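Local coordinates for protein BauA (Acinetobacter baumannii, PDB 6HCP) that takes up iron across the outer membrane as the siderophore complex ferric preacinetobactin, working as a TonB-dependent transporter, at residues A[647-652]-A[679-684]; A[116-121]-A[289-294]; A[336-341]-A[382-387]; A[454-459]-A[491-496]. All coordinates share one frame; numbering follows the deposited sequence.

Interaction 1: A[647-652]-A[679-684]. With C8E ((hydroxyethyloxy)tri(ethyloxy)octane), chain B.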
loop_
_atom_site.group_PDB
_atom_site.type_symbol
_atom_site.label_atom_id
_atom_site.label_comp_id
_atom_site.label_asym_id
_atom_site.label_seq_id
_atom_site.Cartn_x
_atom_site.Cartn_y
_atom_site.Cartn_z
ATOM N N PRO A 647 -3.699 -19.450 -13.661
ATOM C CA PRO A 647 -4.984 -19.256 -13.012
ATOM C C PRO A 647 -5.620 -17.914 -13.414
ATOM O O PRO A 647 -4.936 -17.007 -13.898
ATOM C CB PRO A 647 -4.651 -19.274 -11.505
ATOM C CG PRO A 647 -3.187 -18.962 -11.439
ATOM C CD PRO A 647 -2.582 -19.551 -12.704
ATOM N N GLY A 648 -6.896 -17.776 -13.087
ATOM C CA GLY A 648 -7.543 -16.473 -13.129
ATOM C C GLY A 648 -6.874 -15.492 -12.176
ATOM O O GLY A 648 -6.047 -15.866 -11.345
ATOM N N ARG A 649 -7.170 -14.209 -12.353
ATOM C CA ARG A 649 -6.802 -13.203 -11.364
ATOM C C ARG A 649 -7.874 -12.116 -11.350
ATOM O O ARG A 649 -8.666 -11.962 -12.296
ATOM C CB ARG A 649 -5.393 -12.653 -11.605
ATOM C CG ARG A 649 -5.297 -11.470 -12.552
ATOM C CD ARG A 649 -5.421 -11.809 -14.031
ATOM N NE ARG A 649 -4.554 -12.906 -14.437
ATOM C CZ ARG A 649 -4.404 -13.331 -15.697
ATOM N NH1 ARG A 649 -3.701 -14.438 -15.913
ATOM N NH2 ARG A 649 -4.917 -12.622 -16.709
ATOM N N THR A 650 -7.934 -11.424 -10.219
ATOM C CA THR A 650 -8.869 -10.326 -10.004
ATOM C C THR A 650 -8.049 -9.099 -9.645
ATOM O O THR A 650 -7.245 -9.146 -8.733
ATOM C CB THR A 650 -9.909 -10.683 -8.931
ATOM O OG1 THR A 650 -10.748 -11.719 -9.425
ATOM C CG2 THR A 650 -10.802 -9.517 -8.576
ATOM N N LEU A 651 -8.204 -8.031 -10.426
ATOM C CA LEU A 651 -7.462 -6.799 -10.225
ATOM C C LEU A 651 -8.426 -5.687 -9.797
ATOM O O LEU A 651 -9.538 -5.590 -10.308
ATOM C CB LEU A 651 -6.734 -6.440 -11.527
ATOM C CG LEU A 651 -5.803 -7.533 -12.074
ATOM C CD1 LEU A 651 -5.152 -7.084 -13.374
ATOM C CD2 LEU A 651 -4.728 -7.913 -11.062
ATOM N N LEU A 652 -7.942 -4.816 -8.899
ATOM C CA LEU A 652 -8.682 -3.674 -8.423
ATOM C C LEU A 652 -7.957 -2.408 -8.856
ATOM O O LEU A 652 -6.740 -2.334 -8.764
ATOM C CB LEU A 652 -8.775 -3.699 -6.899
ATOM C CG LEU A 652 -9.475 -4.906 -6.281
ATOM C CD1 LEU A 652 -9.501 -4.753 -4.757
ATOM C CD2 LEU A 652 -10.872 -5.076 -6.823
ATOM N N LYS A 679 -1.022 -7.398 -7.501
ATOM C CA LYS A 679 -1.074 -8.798 -7.804
ATOM C C LYS A 679 -0.021 -9.151 -8.855
ATOM O O LYS A 679 -0.003 -8.576 -9.933
ATOM C CB LYS A 679 -2.464 -9.169 -8.315
ATOM C CG LYS A 679 -2.635 -10.628 -8.725
ATOM C CD LYS A 679 -2.538 -11.617 -7.569
ATOM C CE LYS A 679 -2.862 -13.036 -7.994
ATOM N NZ LYS A 679 -2.397 -14.020 -6.991
ATOM N N ALA A 680 0.772 -10.184 -8.561
ATOM C CA ALA A 680 1.707 -10.795 -9.520
ATOM C C ALA A 680 0.974 -11.913 -10.271
ATOM O O ALA A 680 0.438 -12.828 -9.653
ATOM C CB ALA A 680 2.917 -11.328 -8.796
ATOM N N TYR A 681 0.943 -11.826 -11.600
ATOM C CA TYR A 681 0.334 -12.887 -12.393
ATOM C C TYR A 681 1.055 -13.037 -13.730
ATOM O O TYR A 681 1.570 -12.057 -14.303
ATOM C CB TYR A 681 -1.156 -12.604 -12.616
ATOM C CG TYR A 681 -1.461 -11.362 -13.412
ATOM C CD1 TYR A 681 -1.544 -10.124 -12.792
ATOM C CD2 TYR A 681 -1.674 -11.414 -14.788
ATOM C CE1 TYR A 681 -1.875 -8.977 -13.498
ATOM C CE2 TYR A 681 -1.979 -10.269 -15.510
ATOM C CZ TYR A 681 -2.111 -9.052 -14.859
ATOM O OH TYR A 681 -2.359 -7.906 -15.556
ATOM N N TRP A 682 1.052 -14.280 -14.223
ATOM C CA TRP A 682 1.454 -14.625 -15.591
ATOM C C TRP A 682 0.232 -14.484 -16.500
ATOM O O TRP A 682 -0.844 -14.944 -16.156
ATOM C CB TRP A 682 1.948 -16.076 -15.676
ATOM C CG TRP A 682 3.161 -16.430 -14.878
ATOM C CD1 TRP A 682 3.245 -17.399 -13.916
ATOM C CD2 TRP A 682 4.511 -16.010 -15.151
ATOM N NE1 TRP A 682 4.543 -17.530 -13.504
ATOM C CE2 TRP A 682 5.342 -16.700 -14.245
ATOM C CE3 TRP A 682 5.082 -15.042 -15.993
ATOM C CZ2 TRP A 682 6.727 -16.570 -14.270
ATOM C CZ3 TRP A 682 6.449 -14.896 -16.001
ATOM C CH2 TRP A 682 7.257 -15.649 -15.146
ATOM N N ALA A 683 0.478 -14.040 -17.731
ATOM C CA ALA A 683 -0.520 -14.137 -18.813
ATOM C C ALA A 683 0.244 -14.243 -20.132
ATOM O O ALA A 683 1.453 -14.026 -20.164
ATOM C CB ALA A 683 -1.428 -12.938 -18.795
ATOM N N GLN A 684 -0.469 -14.512 -21.232
ATOM C CA GLN A 684 0.205 -14.872 -22.460
ATOM C C GLN A 684 0.285 -13.652 -23.357
ATOM O O GLN A 684 -0.730 -13.188 -23.874
ATOM C CB GLN A 684 -0.494 -16.019 -23.197
ATOM C CG GLN A 684 0.250 -16.456 -24.463
ATOM C CD GLN A 684 0.036 -17.910 -24.813
ATOM O OE1 GLN A 684 -0.709 -18.235 -25.741
ATOM N NE2 GLN A 684 0.765 -18.796 -24.130
HETATM C C1 C8E B . -24.413 -13.319 -19.577
HETATM C C2 C8E B . -23.901 -13.869 -18.271
HETATM C C3 C8E B . -22.432 -14.271 -18.357
HETATM C C4 C8E B . -21.948 -14.757 -16.991
HETATM C C5 C8E B . -20.445 -15.011 -16.956
HETATM C C6 C8E B . -19.897 -14.950 -15.532
HETATM C C7 C8E B . -18.373 -14.897 -15.534
HETATM C C8 C8E B . -17.781 -14.371 -14.217
HETATM O O9 C8E B . -16.526 -14.975 -13.929
HETATM C C10 C8E B . -15.474 -14.130 -13.441
HETATM C C11 C8E B . -14.185 -14.905 -13.220
HETATM O O12 C8E B . -13.987 -15.338 -11.872
HETATM C C13 C8E B . -13.864 -16.789 -11.768
HETATM C C14 C8E B . -12.456 -17.269 -11.344
HETATM O O15 C8E B . -11.998 -18.535 -11.913
HETATM C C16 C8E B . -10.552 -18.748 -11.777
HETATM C C17 C8E B . -9.961 -20.029 -12.447
HETATM O O18 C8E B . -8.583 -20.162 -11.967
#
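Arg-649 spreads its guanidinium against the face of Tyr-681 while partners grip both terminal nitrogens: NH1 is hydrogen-bonded to Gln-636 OE1 and NH2 to the hydroxyl of Tyr-92, a residue of the plug. Guanidinium and ring planes lie 23° apart, offset so that Arg-649 NE comes 3.3 Å from Tyr-681 CD2 near the rim of the ring. The aliphatic part shares the same face. Arg-649 CD sits 4.0 Å from the centroid of the Tyr-681 ring, a CH-pi contact: the bend at chi2 (-77°) carries CD over the ring, and the further bend at chi3 (-49°) lays the guanidinium along the same face. Trp-682 O is also near, 2.9 Å from Arg-649 NH1, but the angle is too poor for a hydrogen bond. In the fold, Arg-649 belongs to barrel strand 645-662, whereas 679-684 lies in the last extracellular connection, between strands 665-674 and 697-705. Leu-651, on the same strand, forks between two partners: CD1 reaches Tyr-681 OH at 3.6 Å, and CD2 meets Lys-679 CB at 3.8 Å. Lys-679 ends in a salt bridge with Asp-183 of the second subunit. Next to Arg-649 in the chain, Gly-648 N donates to O18 of the detergent C8E at 3.1 Å.

Interaction 2: A[116-121]-A[289-294]. With EDO (1,2-ethanediol), chain P; EDO (1,2-ethanediol), chain V.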
loop_
_atom_site.group_PDB
_atom_site.type_symbol
_atom_site.label_atom_id
_atom_site.label_comp_id
_atom_site.label_asym_id
_atom_site.label_seq_id
_atom_site.Cartn_x
_atom_site.Cartn_y
_atom_site.Cartn_z
ATOM N N MET A 116 -6.328 -1.012 -36.828
ATOM C CA MET A 116 -7.218 0.067 -36.389
ATOM C C MET A 116 -7.474 1.018 -37.560
ATOM O O MET A 116 -6.587 1.224 -38.388
ATOM C CB MET A 116 -6.594 0.866 -35.240
ATOM C CG MET A 116 -6.260 0.001 -34.043
ATOM S SD MET A 116 -5.788 1.102 -32.664
ATOM C CE MET A 116 -4.283 1.824 -33.290
ATOM N N SER A 117 -8.648 1.645 -37.562
ATOM C CA SER A 117 -8.942 2.674 -38.523
ATOM C C SER A 117 -8.900 4.054 -37.861
ATOM O O SER A 117 -9.046 4.173 -36.637
ATOM C CB SER A 117 -10.246 2.414 -39.217
ATOM O OG SER A 117 -11.324 2.256 -38.308
ATOM N N MET A 118 -8.626 5.078 -38.685
ATOM C CA MET A 118 -8.685 6.474 -38.277
ATOM C C MET A 118 -9.729 7.195 -39.134
ATOM O O MET A 118 -9.621 7.172 -40.347
ATOM C CB MET A 118 -7.341 7.183 -38.416
ATOM C CG MET A 118 -7.398 8.636 -37.903
ATOM S SD MET A 118 -5.832 9.510 -38.097
ATOM C CE MET A 118 -4.770 8.567 -37.018
ATOM N N ASN A 119 -10.825 7.633 -38.503
ATOM C CA ASN A 119 -11.949 8.219 -39.213
ATOM C C ASN A 119 -12.382 7.279 -40.350
ATOM O O ASN A 119 -12.710 7.731 -41.465
ATOM C CB ASN A 119 -11.574 9.600 -39.755
ATOM C CG ASN A 119 -11.181 10.572 -38.658
ATOM O OD1 ASN A 119 -11.840 10.632 -37.620
ATOM N ND2 ASN A 119 -10.140 11.350 -38.892
ATOM N N GLY A 120 -12.348 5.971 -40.080
ATOM C CA GLY A 120 -12.876 4.956 -40.998
ATOM C C GLY A 120 -11.838 4.416 -41.980
ATOM O O GLY A 120 -12.149 3.483 -42.724
ATOM N N LEU A 121 -10.638 5.001 -42.017
ATOM C CA LEU A 121 -9.585 4.641 -42.980
ATOM C C LEU A 121 -8.492 3.799 -42.307
ATOM O O LEU A 121 -7.905 4.226 -41.309
ATOM C CB LEU A 121 -8.979 5.927 -43.560
ATOM C CG LEU A 121 -8.077 5.753 -44.782
ATOM C CD1 LEU A 121 -8.863 5.214 -45.979
ATOM C CD2 LEU A 121 -7.395 7.062 -45.153
ATOM N N GLY A 289 1.629 9.966 -39.892
ATOM C CA GLY A 289 0.464 9.711 -40.748
ATOM C C GLY A 289 -0.230 10.986 -41.174
ATOM O O GLY A 289 -0.201 11.982 -40.474
ATOM N N ALA A 290 -1.022 10.889 -42.242
ATOM C CA ALA A 290 -1.812 12.013 -42.728
ATOM C C ALA A 290 -2.935 11.465 -43.603
ATOM O O ALA A 290 -2.764 10.426 -44.257
ATOM C CB ALA A 290 -0.939 12.976 -43.500
ATOM N N MET A 291 -4.119 12.056 -43.466
ATOM C CA MET A 291 -5.244 11.656 -44.293
ATOM C C MET A 291 -6.132 12.858 -44.608
ATOM O O MET A 291 -6.113 13.872 -43.913
ATOM C CB MET A 291 -6.095 10.580 -43.628
ATOM C CG MET A 291 -6.689 10.999 -42.303
ATOM S SD MET A 291 -7.666 9.649 -41.590
ATOM C CE MET A 291 -9.065 9.556 -42.702
ATOM N N ILE A 292 -6.857 12.730 -45.719
ATOM C CA ILE A 292 -7.816 13.725 -46.128
ATOM C C ILE A 292 -9.091 13.012 -46.536
ATOM O O ILE A 292 -9.052 11.956 -47.189
ATOM C CB ILE A 292 -7.265 14.606 -47.267
ATOM C CG1 ILE A 292 -8.275 15.687 -47.668
ATOM C CG2 ILE A 292 -6.849 13.758 -48.454
ATOM C CD1 ILE A 292 -7.670 16.770 -48.531
ATOM N N ARG A 293 -10.207 13.604 -46.134
ATOM C CA ARG A 293 -11.519 13.141 -46.463
ATOM C C ARG A 293 -12.307 14.304 -47.066
ATOM O O ARG A 293 -12.291 15.409 -46.538
ATOM C CB ARG A 293 -12.275 12.657 -45.222
ATOM C CG ARG A 293 -11.691 11.420 -44.555
ATOM C CD ARG A 293 -12.460 11.036 -43.300
ATOM N NE ARG A 293 -12.316 11.997 -42.210
ATOM C CZ ARG A 293 -13.323 12.388 -41.427
ATOM N NH1 ARG A 293 -14.545 11.927 -41.646
ATOM N NH2 ARG A 293 -13.100 13.192 -40.404
ATOM N N GLY A 294 -12.997 14.025 -48.168
ATOM C CA GLY A 294 -13.868 15.005 -48.831
ATOM C C GLY A 294 -15.243 14.422 -49.048
ATOM O O GLY A 294 -15.379 13.224 -49.255
HETATM C C1 EDO P . -14.226 6.027 -44.522
HETATM O O1 EDO P . -15.195 6.461 -45.480
HETATM C C2 EDO P . -12.845 6.510 -44.923
HETATM O O2 EDO P . -12.563 7.724 -44.222
HETATM C C1 EDO V . -16.597 9.283 -45.116
HETATM O O1 EDO V . -17.530 10.285 -45.524
HETATM C C2 EDO V . -15.278 9.987 -44.859
HETATM O O2 EDO V . -15.567 11.391 -44.770
#
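Met-291, Asn-119 and Arg-293 carry this contact, in which a tight turn is laid against a strand wall. Met-291 reaches in from strand 282-297 with its CG set between the backbone N and carbonyl carbon (chi1 60°), and a bend at the last torsion slides its methyl under the turn. Met-291 SD is 3.4 Å from Met-118 O and 3.8 Å from Met-118 CG; Met-291 CE rests 3.7 Å from Leu-121 CB, the two side chains running past each other in opposite directions. Two residues along the strand, Arg-293 offers a guanidinium face to Asn-119. The CB of Asn-119 stands 3.5 Å from Arg-293 NE, near the rim of that face, and the amide stacks on the guanidinium with planes 27° apart. Neither polar end depends on the other: Asn-119 ND2 donates to Thr-165 OG1, and Arg-293 NH2 bonds Tyr-167 OH while the group also makes a cation-pi contact with Phe-241. An ethanediol donates to Asn-119 O at 2.8 Å from its O2. Met-118 and Leu-121 close the turn through paired backbone bonds, making a two-residue type I' beta hairpin of the plug, packed on the inner wall of the barrel that encloses it, the plug-in-barrel fold of TonB-dependent receptors.

Interaction 3: A[336-341]-A[382-387]. With EDO (1,2-ethanediol), chain Q.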
loop_
_atom_site.group_PDB
_atom_site.type_symbol
_atom_site.label_atom_id
_atom_site.label_comp_id
_atom_site.label_asym_id
_atom_site.label_seq_id
_atom_site.Cartn_x
_atom_site.Cartn_y
_atom_site.Cartn_z
ATOM N N LEU A 336 19.585 -13.427 -27.502
ATOM C CA LEU A 336 19.499 -12.038 -27.852
ATOM C C LEU A 336 19.271 -11.907 -29.363
ATOM O O LEU A 336 19.788 -12.699 -30.124
ATOM C CB LEU A 336 20.795 -11.345 -27.434
ATOM C CG LEU A 336 21.183 -11.515 -25.964
ATOM C CD1 LEU A 336 22.473 -10.769 -25.663
ATOM C CD2 LEU A 336 20.061 -11.039 -25.057
ATOM N N GLY A 337 18.572 -10.848 -29.768
ATOM C CA GLY A 337 18.255 -10.589 -31.177
ATOM C C GLY A 337 18.023 -9.118 -31.445
ATOM O O GLY A 337 17.861 -8.312 -30.520
ATOM N N GLN A 338 18.103 -8.743 -32.721
ATOM C CA GLN A 338 17.844 -7.386 -33.166
ATOM C C GLN A 338 16.917 -7.447 -34.383
ATOM O O GLN A 338 17.067 -8.313 -35.248
ATOM C CB GLN A 338 19.148 -6.668 -33.513
ATOM C CG GLN A 338 20.109 -6.565 -32.338
ATOM C CD GLN A 338 21.370 -5.792 -32.670
ATOM O OE1 GLN A 338 21.637 -5.452 -33.825
ATOM N NE2 GLN A 338 22.052 -5.337 -31.630
ATOM N N LEU A 339 15.982 -6.502 -34.440
ATOM C CA LEU A 339 15.050 -6.394 -35.551
ATOM C C LEU A 339 14.804 -4.921 -35.833
ATOM O O LEU A 339 14.678 -4.109 -34.923
ATOM C CB LEU A 339 13.744 -7.111 -35.185
ATOM C CG LEU A 339 12.599 -6.966 -36.197
ATOM C CD1 LEU A 339 12.978 -7.558 -37.546
ATOM C CD2 LEU A 339 11.337 -7.633 -35.670
ATOM N N ALA A 340 14.745 -4.572 -37.116
ATOM C CA ALA A 340 14.262 -3.267 -37.513
ATOM C C ALA A 340 13.458 -3.447 -38.789
ATOM O O ALA A 340 13.746 -4.367 -39.574
ATOM C CB ALA A 340 15.380 -2.264 -37.709
ATOM N N PHE A 341 12.402 -2.647 -38.924
ATOM C CA PHE A 341 11.710 -2.593 -40.203
ATOM C C PHE A 341 11.176 -1.181 -40.421
ATOM O O PHE A 341 10.910 -0.414 -39.485
ATOM C CB PHE A 341 10.656 -3.703 -40.304
ATOM C CG PHE A 341 9.497 -3.594 -39.341
ATOM C CD1 PHE A 341 8.431 -2.746 -39.591
ATOM C CD2 PHE A 341 9.483 -4.354 -38.185
ATOM C CE1 PHE A 341 7.373 -2.640 -38.691
ATOM C CE2 PHE A 341 8.420 -4.273 -37.299
ATOM C CZ PHE A 341 7.374 -3.417 -37.549
ATOM N N ARG A 382 19.212 -12.871 -36.071
ATOM C CA ARG A 382 18.770 -13.966 -35.249
ATOM C C ARG A 382 19.882 -14.317 -34.251
ATOM O O ARG A 382 19.612 -14.783 -33.159
ATOM C CB ARG A 382 18.405 -15.170 -36.125
ATOM C CG ARG A 382 17.408 -16.120 -35.475
ATOM C CD ARG A 382 17.120 -17.378 -36.283
ATOM N NE ARG A 382 18.327 -18.130 -36.618
ATOM C CZ ARG A 382 18.950 -18.982 -35.804
ATOM N NH1 ARG A 382 18.440 -19.274 -34.620
ATOM N NH2 ARG A 382 20.098 -19.522 -36.171
ATOM N N ILE A 383 21.132 -14.238 -34.709
ATOM C CA ILE A 383 22.316 -14.449 -33.866
ATOM C C ILE A 383 23.198 -13.210 -34.005
ATOM O O ILE A 383 23.591 -12.853 -35.103
ATOM C CB ILE A 383 23.084 -15.726 -34.269
ATOM C CG1 ILE A 383 22.211 -16.984 -34.238
ATOM C CG2 ILE A 383 24.320 -15.895 -33.400
ATOM C CD1 ILE A 383 22.852 -18.185 -34.895
ATOM N N ILE A 384 23.383 -12.472 -32.912
ATOM C CA ILE A 384 24.167 -11.264 -32.932
ATOM C C ILE A 384 25.642 -11.650 -32.832
ATOM O O ILE A 384 26.046 -12.301 -31.865
ATOM C CB ILE A 384 23.774 -10.339 -31.768
ATOM C CG1 ILE A 384 22.280 -10.013 -31.753
ATOM C CG2 ILE A 384 24.609 -9.078 -31.785
ATOM C CD1 ILE A 384 21.864 -9.228 -30.541
ATOM N N PRO A 385 26.499 -11.212 -33.782
ATOM C CA PRO A 385 27.939 -11.478 -33.696
ATOM C C PRO A 385 28.535 -10.974 -32.371
ATOM O O PRO A 385 28.344 -9.814 -31.994
ATOM C CB PRO A 385 28.536 -10.731 -34.901
ATOM C CG PRO A 385 27.373 -10.569 -35.860
ATOM C CD PRO A 385 26.142 -10.436 -34.979
ATOM N N GLY A 386 29.175 -11.885 -31.634
ATOM C CA GLY A 386 29.812 -11.552 -30.360
ATOM C C GLY A 386 28.871 -11.758 -29.184
ATOM O O GLY A 386 29.251 -11.577 -28.033
ATOM N N PHE A 387 27.613 -12.110 -29.468
ATOM C CA PHE A 387 26.572 -12.182 -28.422
ATOM C C PHE A 387 25.721 -13.429 -28.654
ATOM O O PHE A 387 24.487 -13.397 -28.537
ATOM C CB PHE A 387 25.710 -10.919 -28.447
ATOM C CG PHE A 387 26.382 -9.679 -27.932
ATOM C CD1 PHE A 387 27.182 -8.904 -28.758
ATOM C CD2 PHE A 387 26.184 -9.259 -26.629
ATOM C CE1 PHE A 387 27.848 -7.795 -28.266
ATOM C CE2 PHE A 387 26.815 -8.122 -26.149
ATOM C CZ PHE A 387 27.640 -7.386 -26.967
HETATM C C1 EDO Q . 26.469 -6.389 -33.121
HETATM O O1 EDO Q . 26.439 -4.984 -33.346
HETATM C C2 EDO Q . 27.907 -6.860 -32.991
HETATM O O2 EDO Q . 28.292 -6.787 -31.616
HETATM O O HOH W 1 22.476 -13.393 -30.476
HETATM O O HOH W 2 22.246 -14.706 -27.385
#
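The ring of Phe-387 meets Leu-336 obliquely, with Leu-336 CD1 4.1 Å from Phe-387 CD2, and has polar atoms along its edge. Pro-385 O lies there in the ring plane, and O2 of an ethanediol approaches near that plane, 3.5 Å from Phe-387 CE1. The same O2 makes a weak hydrogen bond to Pro-385 O. These groups are brought together by a type II beta turn from Ile-384 to Phe-387, with proline and glycine at its two central positions, closed by Phe-387 N donating to Ile-384 O at 2.9 Å. The turn belongs to the long extracellular loop that follows barrel strand 361-381, and it settles on the outer end of strand 331-358, to which that strand is paired. Ile-384 provides the apolar wedge. With CG1 beside the backbone N (chi1 -55°), its CD1 extends over the strand to 3.9 Å from Leu-336 CB and 3.7 Å from Gln-338 CG, crossing the glutamine chain at about a right angle. Gln-338 NE2 is occupied by Glu-407 O and Asn-318 OD1. No direct hydrogen bond joins the two segments; waters span the backbones instead. One accepts from Ile-384 N at 2.8 Å and sits at hydrogen-bonding distance from Leu-336 O and Phe-387 O, while a second accepts from Leu-336 N at 3.0 Å and also lies beside Phe-387 O.

Interaction 4: A[454-459]-A[491-496]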
loop_
_atom_site.group_PDB
_atom_site.type_symbol
_atom_site.label_atom_id
_atom_site.label_comp_id
_atom_site.label_asym_id
_atom_site.label_seq_id
_atom_site.Cartn_x
_atom_site.Cartn_y
_atom_site.Cartn_z
ATOM N N ASN A 454 11.485 -14.607 -51.418
ATOM C CA ASN A 454 10.599 -15.712 -51.745
ATOM C C ASN A 454 10.991 -16.229 -53.125
ATOM O O ASN A 454 11.038 -15.451 -54.069
ATOM C CB ASN A 454 9.129 -15.284 -51.757
ATOM C CG ASN A 454 8.167 -16.441 -51.892
ATOM O OD1 ASN A 454 8.495 -17.579 -51.537
ATOM N ND2 ASN A 454 6.941 -16.138 -52.295
ATOM N N THR A 455 11.171 -17.547 -53.254
ATOM C CA THR A 455 11.385 -18.130 -54.594
ATOM C C THR A 455 10.073 -18.723 -55.130
ATOM O O THR A 455 9.948 -18.960 -56.336
ATOM C CB THR A 455 12.512 -19.169 -54.579
ATOM O OG1 THR A 455 12.245 -20.062 -53.495
ATOM C CG2 THR A 455 13.879 -18.535 -54.420
ATOM N N LEU A 456 9.081 -18.896 -54.253
ATOM C CA LEU A 456 7.790 -19.469 -54.649
ATOM C C LEU A 456 6.980 -18.418 -55.407
ATOM O O LEU A 456 7.277 -17.224 -55.364
ATOM C CB LEU A 456 7.045 -19.976 -53.405
ATOM C CG LEU A 456 7.713 -21.125 -52.643
ATOM C CD1 LEU A 456 6.927 -21.467 -51.387
ATOM C CD2 LEU A 456 7.866 -22.362 -53.512
ATOM N N PRO A 457 5.974 -18.838 -56.205
ATOM C CA PRO A 457 5.214 -17.898 -57.030
ATOM C C PRO A 457 4.514 -16.832 -56.167
ATOM O O PRO A 457 4.194 -17.072 -54.989
ATOM C CB PRO A 457 4.181 -18.795 -57.742
ATOM C CG PRO A 457 4.777 -20.192 -57.692
ATOM C CD PRO A 457 5.532 -20.236 -56.373
ATOM N N GLU A 458 4.333 -15.652 -56.747
ATOM C CA GLU A 458 3.570 -14.577 -56.102
ATOM C C GLU A 458 2.429 -14.145 -57.024
ATOM O O GLU A 458 2.678 -13.686 -58.150
ATOM C CB GLU A 458 4.496 -13.402 -55.791
ATOM C CG GLU A 458 5.561 -13.768 -54.769
ATOM C CD GLU A 458 6.696 -12.774 -54.660
ATOM O OE1 GLU A 458 6.905 -11.997 -55.602
ATOM O OE2 GLU A 458 7.298 -12.716 -53.588
ATOM N N ASN A 459 1.195 -14.336 -56.557
ATOM C CA ASN A 459 -0.005 -14.075 -57.382
ATOM C C ASN A 459 -1.084 -13.464 -56.486
ATOM O O ASN A 459 -1.264 -13.929 -55.344
ATOM C CB ASN A 459 -0.531 -15.360 -58.031
ATOM C CG ASN A 459 0.453 -15.970 -59.013
ATOM O OD1 ASN A 459 0.966 -17.076 -58.816
ATOM N ND2 ASN A 459 0.721 -15.239 -60.069
ATOM N N GLY A 491 -4.611 -15.565 -47.564
ATOM C CA GLY A 491 -4.320 -16.984 -47.575
ATOM C C GLY A 491 -2.838 -17.272 -47.372
ATOM O O GLY A 491 -1.982 -16.509 -47.775
ATOM N N ASP A 492 -2.554 -18.386 -46.710
ATOM C CA ASP A 492 -1.187 -18.875 -46.557
ATOM C C ASP A 492 -0.726 -19.526 -47.872
ATOM O O ASP A 492 -1.555 -19.934 -48.726
ATOM C CB ASP A 492 -1.122 -19.905 -45.434
ATOM C CG ASP A 492 -1.350 -19.326 -44.045
ATOM O OD1 ASP A 492 -1.034 -18.149 -43.854
ATOM O OD2 ASP A 492 -1.666 -20.117 -43.143
ATOM N N GLN A 493 0.592 -19.740 -47.970
ATOM C CA GLN A 493 1.207 -20.392 -49.140
ATOM C C GLN A 493 1.826 -21.727 -48.717
ATOM O O GLN A 493 2.515 -21.808 -47.704
ATOM C CB GLN A 493 2.262 -19.495 -49.781
ATOM C CG GLN A 493 2.938 -20.139 -50.992
ATOM C CD GLN A 493 3.708 -19.130 -51.804
ATOM O OE1 GLN A 493 4.388 -18.271 -51.255
ATOM N NE2 GLN A 493 3.579 -19.189 -53.121
ATOM N N ALA A 494 1.499 -22.783 -49.468
ATOM C CA ALA A 494 2.005 -24.117 -49.209
ATOM C C ALA A 494 3.520 -24.114 -49.414
ATOM O O ALA A 494 4.022 -23.532 -50.375
ATOM C CB ALA A 494 1.312 -25.110 -50.099
ATOM N N PRO A 495 4.296 -24.718 -48.493
ATOM C CA PRO A 495 5.752 -24.793 -48.659
ATOM C C PRO A 495 6.189 -25.729 -49.805
ATOM O O PRO A 495 5.395 -26.563 -50.267
ATOM C CB PRO A 495 6.209 -25.304 -47.280
ATOM C CG PRO A 495 5.056 -26.166 -46.807
ATOM C CD PRO A 495 3.811 -25.454 -47.312
ATOM N N ALA A 496 7.484 -25.685 -50.144
ATOM C CA ALA A 496 8.089 -26.492 -51.221
ATOM C C ALA A 496 8.036 -27.997 -50.910
ATOM O O ALA A 496 8.135 -28.819 -51.830
ATOM C CB ALA A 496 9.507 -26.029 -51.463
#
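Two irregular loops meet here with their touching parts running 100° apart, Leu-456 and Ala-496 being the nearest pair at 7.8 Å between CA atoms. Gln-493 bridges the gap: an extended chain, with CG anti to the backbone N (chi1 179°), delivers its amide to the other loop. There NE2 donates to Pro-457 O at 2.9 Å and 157°, arriving in the carbonyl plane on a lone pair; it also bonds Gly-502 O, so both acceptors share one nitrogen. On the other side of the amide, OE1 takes a weak bond of 3.5 Å from Asn-454 ND2, and the two amide planes are turned steeply against each other. Asn-454 in turn uses OD1 to accept, weakly, from Leu-456 N, forming an Asx turn that shapes the loop. Leu-456 fills the angle between the backbones, its CB 3.6 Å from Gln-493 NE2 and its CD1 3.7 Å from Ala-494 O. Both loops lie on the extracellular side, after barrel strands 436-451 and 478-489. The contact is thus built from neutral amides and aliphatic carbon, with no charged pair across it, and the two loops are probably joined in a way little affected by pH.

Overall arrangement
Along the chain the contacts follow one another without nesting: interaction 2 first, then 3, 4 and 1. Interactions 1, 2 and 3 each use a strand of the same barrel, 645-662, 282-297 and 331-358 respectively, and the loops of interaction 4 connect further strands of it. Interaction 2 alone brings in the plug; 1 and 3 set an extracellular loop on their strand, and 4 joins two such loops. None touches another. Interactions 3 and 4 are the nearest by centres, 27 Å apart, and interactions 1 and 4 the farthest at 41 Å; interactions 1 and 2 lie on opposite sides of the chain's centre. The four thus sample the plug-barrel interface and the extracellular end of the barrel.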